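PDB 3FH1: Mll8193 protein from Mesorhizobium loti, which is of unknown function but has a SnoaL-like domain of the NTF2 clan, whose members commonly enclose a small-molecule pocket between a curved sheet and helices. Local coordinates for residues Gly78-Leu83 against Arg98-Asp103; Ala93-Arg98 against Asn111-Gln116. All blocks are in the same frame, centred on the assembly; numbering follows the deposited sequence. Where two conformers were deposited one is given.

Interaction 1. Residues Gly78-Leu83 against Arg98-Asp103; sequences GTRFDL and RYWMAD
In the conformer described, one of two, Arg80 lays its guanidinium flat on the indole of Trp100. The planes are 13° apart, and Arg80 CZ sits 3.5 Å from the centroid of the five-membered ring of Trp100, almost on its normal. This is a stacked cation-pi pair. Arg80 CG lies between the backbone N and the carbonyl carbon (chi1 80°), and the chain then runs extended to NE, alongside the tryptophan. Arg80 NH2 reaches furthest over the indole, 3.2 Å from Trp100 CE2.

The indole edge has a polar partner. Trp100 NE1 donates to Asp82 OD2 over 2.8 Å. The oxygen lies near the ring plane, but the N-H meets it from above the carboxylate plane. A leucine in place of Trp100 would probably leave the Arg80 guanidinium without its platform and Asp82 OD2 without this donor.

The backbones form the open end of the antiparallel hairpin of strands 80-89 and 92-100, in the SnoaL-like sheet. Arg80 pairs with Trp100 and Asp82 with Arg98, each through two hydrogen bonds. Trp100 N to Arg80 O, at 2.9 Å, is practically straight (179°). Phe81 and Tyr99 form the non-hydrogen-bonded pair between them.

On the face of Phe81 and Tyr99 the contact is aromatic. The rings are oblique to each other, and Tyr99 CD1 comes over the Phe81 face, 3.4 Å from Phe81 CZ. An unidentified ligand is bound beside the phenylalanine. A water lies 2.6 Å from Tyr99 OH and makes a weak hydrogen bond, as donor, to Thr79 OG1, which is bonded to Gln76 O as well. Thr79 CG2 packs against Tyr99 OH at 3.4 Å.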
loop_
_atom_site.group_PDB
_atom_site.type_symbol
_atom_site.label_atom_id
_atom_site.label_comp_id
_atom_site.label_asym_id
_atom_site.label_seq_id
_atom_site.Cartn_x
_atom_site.Cartn_y
_atom_site.Cartn_z
ATOM N N GLY A 78 -19.521 1.393 -16.752
ATOM C CA GLY A 78 -19.294 -0.020 -16.536
ATOM C C GLY A 78 -18.221 -0.376 -15.544
ATOM O O GLY A 78 -17.875 -1.541 -15.433
ATOM N N THR A 79 -17.707 0.619 -14.828
ATOM C CA THR A 79 -16.624 0.391 -13.875
ATOM C C THR A 79 -17.062 0.845 -12.493
ATOM O O THR A 79 -17.932 1.715 -12.353
ATOM C CB THR A 79 -15.382 1.155 -14.260
ATOM O OG1 THR A 79 -15.623 2.555 -14.107
ATOM C CG2 THR A 79 -14.971 0.857 -15.687
ATOM N N ARG A 80 -16.477 0.225 -11.467
ATOM C CA ARG A 80 -16.782 0.560 -10.081
ATOM C C ARG A 80 -15.650 0.088 -9.170
ATOM O O ARG A 80 -14.726 -0.603 -9.602
ATOM C CB ARG A 80 -18.098 -0.094 -9.632
ATOM C CG ARG A 80 -17.992 -1.579 -9.231
ATOM C CD ARG A 80 -19.351 -2.191 -8.900
ATOM N NE ARG A 80 -19.239 -3.598 -8.512
ATOM C CZ ARG A 80 -19.280 -4.638 -9.355
ATOM N NH1 ARG A 80 -19.434 -4.459 -10.665
ATOM N NH2 ARG A 80 -19.160 -5.875 -8.881
ATOM N N PHE A 81 -15.734 0.491 -7.915
ATOM C CA PHE A 81 -14.812 0.024 -6.885
ATOM C C PHE A 81 -15.572 -0.538 -5.700
ATOM O O PHE A 81 -16.585 0.033 -5.287
ATOM C CB PHE A 81 -13.936 1.160 -6.322
ATOM C CG PHE A 81 -12.926 1.720 -7.286
ATOM C CD1 PHE A 81 -13.263 2.718 -8.186
ATOM C CD2 PHE A 81 -11.615 1.303 -7.254
ATOM C CE1 PHE A 81 -12.290 3.240 -9.076
ATOM C CE2 PHE A 81 -10.673 1.826 -8.126
ATOM C CZ PHE A 81 -11.041 2.817 -9.035
ATOM N N ASP A 82 -15.075 -1.651 -5.148
ATOM C CA ASP A 82 -15.465 -2.098 -3.831
ATOM C C ASP A 82 -14.339 -1.702 -2.886
ATOM O O ASP A 82 -13.162 -1.893 -3.174
ATOM C CB ASP A 82 -15.606 -3.601 -3.754
ATOM C CG ASP A 82 -16.699 -4.152 -4.627
ATOM O OD1 ASP A 82 -17.695 -3.446 -4.839
ATOM O OD2 ASP A 82 -16.551 -5.295 -5.087
ATOM N N LEU A 83 -14.706 -1.116 -1.764
ATOM C CA LEU A 83 -13.758 -0.759 -0.722
ATOM C C LEU A 83 -13.547 -1.962 0.183
ATOM O O LEU A 83 -14.501 -2.512 0.767
ATOM C CB LEU A 83 -14.285 0.390 0.115
ATOM C CG LEU A 83 -14.415 1.697 -0.673
ATOM C CD1 LEU A 83 -15.173 2.748 0.117
ATOM C CD2 LEU A 83 -13.005 2.221 -1.037
ATOM N N ARG A 98 -11.061 -3.173 -4.632
ATOM C CA ARG A 98 -11.190 -4.033 -5.792
ATOM C C ARG A 98 -11.852 -3.195 -6.885
ATOM O O ARG A 98 -12.933 -2.617 -6.672
ATOM C CB ARG A 98 -12.030 -5.263 -5.493
ATOM C CG ARG A 98 -12.222 -6.101 -6.744
ATOM C CD ARG A 98 -13.002 -7.360 -6.498
ATOM N NE ARG A 98 -12.469 -8.245 -5.467
ATOM C CZ ARG A 98 -11.633 -9.237 -5.742
ATOM N NH1 ARG A 98 -11.226 -9.449 -6.989
ATOM N NH2 ARG A 98 -11.215 -10.038 -4.779
ATOM N N TYR A 99 -11.166 -3.090 -8.014
ATOM C CA TYR A 99 -11.665 -2.335 -9.181
ATOM C C TYR A 99 -12.280 -3.306 -10.172
ATOM O O TYR A 99 -11.646 -4.302 -10.559
ATOM C CB TYR A 99 -10.482 -1.594 -9.825
ATOM C CG TYR A 99 -10.832 -0.841 -11.086
ATOM C CD1 TYR A 99 -11.725 0.182 -11.055
ATOM C CD2 TYR A 99 -10.202 -1.135 -12.306
ATOM C CE1 TYR A 99 -12.042 0.904 -12.188
ATOM C CE2 TYR A 99 -10.526 -0.426 -13.479
ATOM C CZ TYR A 99 -11.438 0.611 -13.403
ATOM O OH TYR A 99 -11.783 1.360 -14.524
ATOM N N TRP A 100 -13.502 -2.981 -10.611
ATOM C CA TRP A 100 -14.237 -3.768 -11.585
ATOM C C TRP A 100 -14.230 -3.023 -12.893
ATOM O O TRP A 100 -14.612 -1.862 -12.963
ATOM C CB TRP A 100 -15.676 -4.007 -11.137
ATOM C CG TRP A 100 -15.787 -4.820 -9.921
ATOM C CD1 TRP A 100 -15.764 -4.385 -8.618
ATOM C CD2 TRP A 100 -15.991 -6.225 -9.867
ATOM N NE1 TRP A 100 -15.921 -5.446 -7.776
ATOM C CE2 TRP A 100 -16.056 -6.588 -8.514
ATOM C CE3 TRP A 100 -16.101 -7.218 -10.838
ATOM C CZ2 TRP A 100 -16.250 -7.905 -8.099
ATOM C CZ3 TRP A 100 -16.280 -8.520 -10.423
ATOM C CH2 TRP A 100 -16.373 -8.845 -9.061
HETATM N N MSE A 101 -13.785 -3.728 -13.929
HETATM C CA MSE A 101 -13.618 -3.176 -15.267
HETATM C C MSE A 101 -14.841 -3.456 -16.127
HETATM O O MSE A 101 -15.632 -4.342 -15.828
HETATM C CB MSE A 101 -12.378 -3.780 -15.895
HETATM C CG MSE A 101 -11.107 -3.189 -15.369
HETATM SE SE MSE A 101 -9.615 -4.416 -15.625
HETATM C CE MSE A 101 -9.804 -5.307 -14.077
ATOM N N ALA A 102 -14.990 -2.673 -17.191
ATOM C CA ALA A 102 -16.139 -2.805 -18.092
ATOM C C ALA A 102 -16.256 -4.189 -18.706
ATOM O O ALA A 102 -17.361 -4.621 -18.997
ATOM C CB ALA A 102 -16.104 -1.731 -19.174
ATOM N N ASP A 103 -15.133 -4.893 -18.874
ATOM C CA ASP A 103 -15.158 -6.254 -19.422
ATOM C C ASP A 103 -15.528 -7.303 -18.401
ATOM O O ASP A 103 -15.477 -8.485 -18.704
ATOM C CB ASP A 103 -13.815 -6.638 -20.039
ATOM C CG ASP A 103 -12.701 -6.749 -19.015
ATOM O OD1 ASP A 103 -12.962 -6.712 -17.786
ATOM O OD2 ASP A 103 -11.548 -6.880 -19.459
HETATM O O HOH W 1 -12.485 3.848 -14.338
#

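Interaction 2. Residues Ala93-Arg98 against Asn111-Gln116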
loop_
_atom_site.group_PDB
_atom_site.type_symbol
_atom_site.label_atom_id
_atom_site.label_comp_id
_atom_site.label_asym_id
_atom_site.label_seq_id
_atom_site.Cartn_x
_atom_site.Cartn_y
_atom_site.Cartn_z
ATOM N N ALA A 93 -3.164 7.611 5.036
ATOM C CA ALA A 93 -4.148 6.582 4.990
ATOM C C ALA A 93 -3.802 5.582 3.952
ATOM O O ALA A 93 -3.060 5.848 3.010
ATOM C CB ALA A 93 -5.496 7.164 4.648
ATOM N N THR A 94 -4.308 4.380 4.161
ATOM C CA THR A 94 -4.269 3.370 3.087
ATOM C C THR A 94 -5.719 2.986 2.733
ATOM O O THR A 94 -6.574 2.927 3.605
ATOM C CB THR A 94 -3.454 2.083 3.465
ATOM O OG1 THR A 94 -4.050 1.410 4.599
ATOM C CG2 THR A 94 -2.025 2.413 3.716
ATOM N N ILE A 95 -5.987 2.813 1.452
ATOM C CA ILE A 95 -7.329 2.406 1.005
ATOM C C ILE A 95 -7.141 1.218 0.122
ATOM O O ILE A 95 -6.568 1.339 -0.980
ATOM C CB ILE A 95 -8.074 3.494 0.186
ATOM C CG1 ILE A 95 -8.077 4.846 0.944
ATOM C CG2 ILE A 95 -9.451 3.008 -0.146
ATOM C CD1 ILE A 95 -8.465 6.050 0.028
ATOM N N ARG A 96 -7.531 0.048 0.644
ATOM C CA ARG A 96 -7.552 -1.173 -0.182
ATOM C C ARG A 96 -8.883 -1.274 -0.877
ATOM O O ARG A 96 -9.939 -1.034 -0.292
ATOM C CB ARG A 96 -7.264 -2.441 0.633
ATOM C CG ARG A 96 -5.792 -2.632 0.993
ATOM C CD ARG A 96 -5.634 -4.003 1.632
ATOM N NE ARG A 96 -6.249 -4.215 2.944
ATOM C CZ ARG A 96 -7.217 -5.100 3.209
ATOM N NH1 ARG A 96 -7.854 -5.732 2.257
ATOM N NH2 ARG A 96 -7.594 -5.332 4.465
ATOM N N TRP A 97 -8.830 -1.684 -2.140
ATOM C CA TRP A 97 -9.971 -1.762 -3.027
ATOM C C TRP A 97 -9.904 -2.880 -4.036
ATOM O O TRP A 97 -8.867 -3.485 -4.262
ATOM C CB TRP A 97 -10.168 -0.405 -3.751
ATOM C CG TRP A 97 -8.934 0.183 -4.349
ATOM C CD1 TRP A 97 -8.242 1.249 -3.845
ATOM C CD2 TRP A 97 -8.287 -0.150 -5.597
ATOM N NE1 TRP A 97 -7.180 1.557 -4.639
ATOM C CE2 TRP A 97 -7.188 0.734 -5.729
ATOM C CE3 TRP A 97 -8.502 -1.098 -6.591
ATOM C CZ2 TRP A 97 -6.313 0.674 -6.819
ATOM C CZ3 TRP A 97 -7.632 -1.153 -7.654
ATOM C CH2 TRP A 97 -6.585 -0.270 -7.772
ATOM N N ARG A 98 -11.061 -3.173 -4.632
ATOM C CA ARG A 98 -11.190 -4.033 -5.792
ATOM C C ARG A 98 -11.852 -3.195 -6.885
ATOM O O ARG A 98 -12.933 -2.617 -6.672
ATOM C CB ARG A 98 -12.030 -5.263 -5.493
ATOM C CG ARG A 98 -12.222 -6.101 -6.744
ATOM C CD ARG A 98 -13.002 -7.360 -6.498
ATOM N NE ARG A 98 -12.469 -8.245 -5.467
ATOM C CZ ARG A 98 -11.633 -9.237 -5.742
ATOM N NH1 ARG A 98 -11.226 -9.449 -6.989
ATOM N NH2 ARG A 98 -11.215 -10.038 -4.779
ATOM N N ASN A 111 -4.339 2.265 -2.477
ATOM C CA ASN A 111 -3.824 3.617 -2.555
ATOM C C ASN A 111 -3.154 3.981 -1.207
ATOM O O ASN A 111 -3.709 3.720 -0.114
ATOM C CB ASN A 111 -4.924 4.676 -2.692
ATOM C CG ASN A 111 -5.534 4.739 -4.054
ATOM O OD1 ASN A 111 -5.419 3.843 -4.855
ATOM N ND2 ASN A 111 -6.177 5.881 -4.346
ATOM N N LEU A 112 -1.950 4.557 -1.283
ATOM C CA LEU A 112 -1.310 5.190 -0.146
ATOM C C LEU A 112 -1.486 6.695 -0.278
ATOM O O LEU A 112 -1.007 7.338 -1.223
ATOM C CB LEU A 112 0.182 4.896 -0.069
ATOM C CG LEU A 112 0.591 3.659 0.715
ATOM C CD1 LEU A 112 -0.036 2.387 0.053
ATOM C CD2 LEU A 112 2.141 3.575 0.826
HETATM N N MSE A 113 -2.121 7.255 0.728
HETATM C CA MSE A 113 -2.568 8.654 0.674
HETATM C C MSE A 113 -1.940 9.475 1.718
HETATM O O MSE A 113 -1.756 9.014 2.840
HETATM C CB MSE A 113 -4.105 8.723 0.869
HETATM C CG MSE A 113 -4.917 7.824 -0.038
HETATM SE SE MSE A 113 -5.013 8.404 -1.850
HETATM C CE MSE A 113 -6.230 9.871 -1.569
ATOM N N ARG A 114 -1.626 10.728 1.372
ATOM C CA ARG A 114 -1.036 11.637 2.323
ATOM C C ARG A 114 -1.667 13.029 2.192
ATOM O O ARG A 114 -1.890 13.500 1.053
ATOM C CB ARG A 114 0.469 11.708 2.172
ATOM C CG ARG A 114 1.131 12.585 3.243
ATOM C CD ARG A 114 2.641 12.479 3.280
ATOM N NE ARG A 114 3.272 12.839 2.027
ATOM C CZ ARG A 114 3.604 14.070 1.688
ATOM N NH1 ARG A 114 3.378 15.078 2.509
ATOM N NH2 ARG A 114 4.184 14.286 0.511
ATOM N N VAL A 115 -2.022 13.613 3.331
ATOM C CA VAL A 115 -2.632 14.935 3.362
ATOM C C VAL A 115 -1.777 15.929 4.069
ATOM O O VAL A 115 -1.064 15.593 5.021
ATOM C CB VAL A 115 -3.979 14.897 4.057
ATOM C CG1 VAL A 115 -4.942 14.010 3.217
ATOM C CG2 VAL A 115 -3.809 14.397 5.497
ATOM N N GLN A 116 -1.874 17.185 3.621
ATOM C CA GLN A 116 -1.130 18.274 4.238
ATOM C C GLN A 116 -2.055 19.480 4.141
ATOM O O GLN A 116 -2.674 19.701 3.094
ATOM C CB GLN A 116 0.144 18.522 3.478
ATOM C CG GLN A 116 0.955 19.632 4.010
ATOM C CD GLN A 116 2.265 19.728 3.279
ATOM O OE1 GLN A 116 2.505 20.677 2.545
ATOM N NE2 GLN A 116 3.080 18.694 3.408
#
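Met113 N, of a selenomethionine, donates to Ala93 O over 2.8 Å, and Ala93 N returns a bond to Met113 O. Two residues along, Ile95 and Asn111 pair in the same way. Their bond from Asn111 N to Ile95 O is also 2.8 Å long. This is the antiparallel hairpin of strands 92-100 and 106-116, in the curved sheet of the NTF2-like fold. Thr94 and Leu112 form the non-hydrogen-bonded pair between the two. Their side chains run side by side, with Thr94 CG2 4.2 Å from Leu112 CD1 in the leucine conformer described. They face the second subunit, where Thr94 meets its own counterpart and Leu112 meets Val110.

The other face packs inward. Ile95 CD1 touches Met113 CG at 4.0 Å, and Ala93 and Ile95 also meet helix 16-31. The end of the Asn111 side chain approaches Trp97, while its ND2 makes a weak hydrogen bond to an unidentified ligand, probably from the crystallisation liquor. With chi1 at 48°, Trp97 swings its indole so that the NE1 edge meets Asn111. Ring and amide planes are nearly perpendicular, at 87°. Trp97 NE1 donates to Asn111 OD1 over 2.9 Å, from above the amide plane.

How the interactions relate
The centres of the two interactions are about 17 Å apart. Both use strand 92-100, which lies between strands 80-89 and 106-116 in one sheet. Interaction 1 pairs its C-terminal end with the first of these, and interaction 2 pairs its earlier part with the second. The segments alternate along the chain: 78-83, 93-98, 98-103, 111-116. Arg98 lies in a segment of both but touches the partner segment only in interaction 1. Its guanidinium forms a salt bridge with Asp56 of the second subunit. The contacts also touch through Phe81 and Trp97, whose rings meet edge-to-face. Phe81 and Asn111 each lie close to bound unidentified ligand, which would fit the pocket common in this fold.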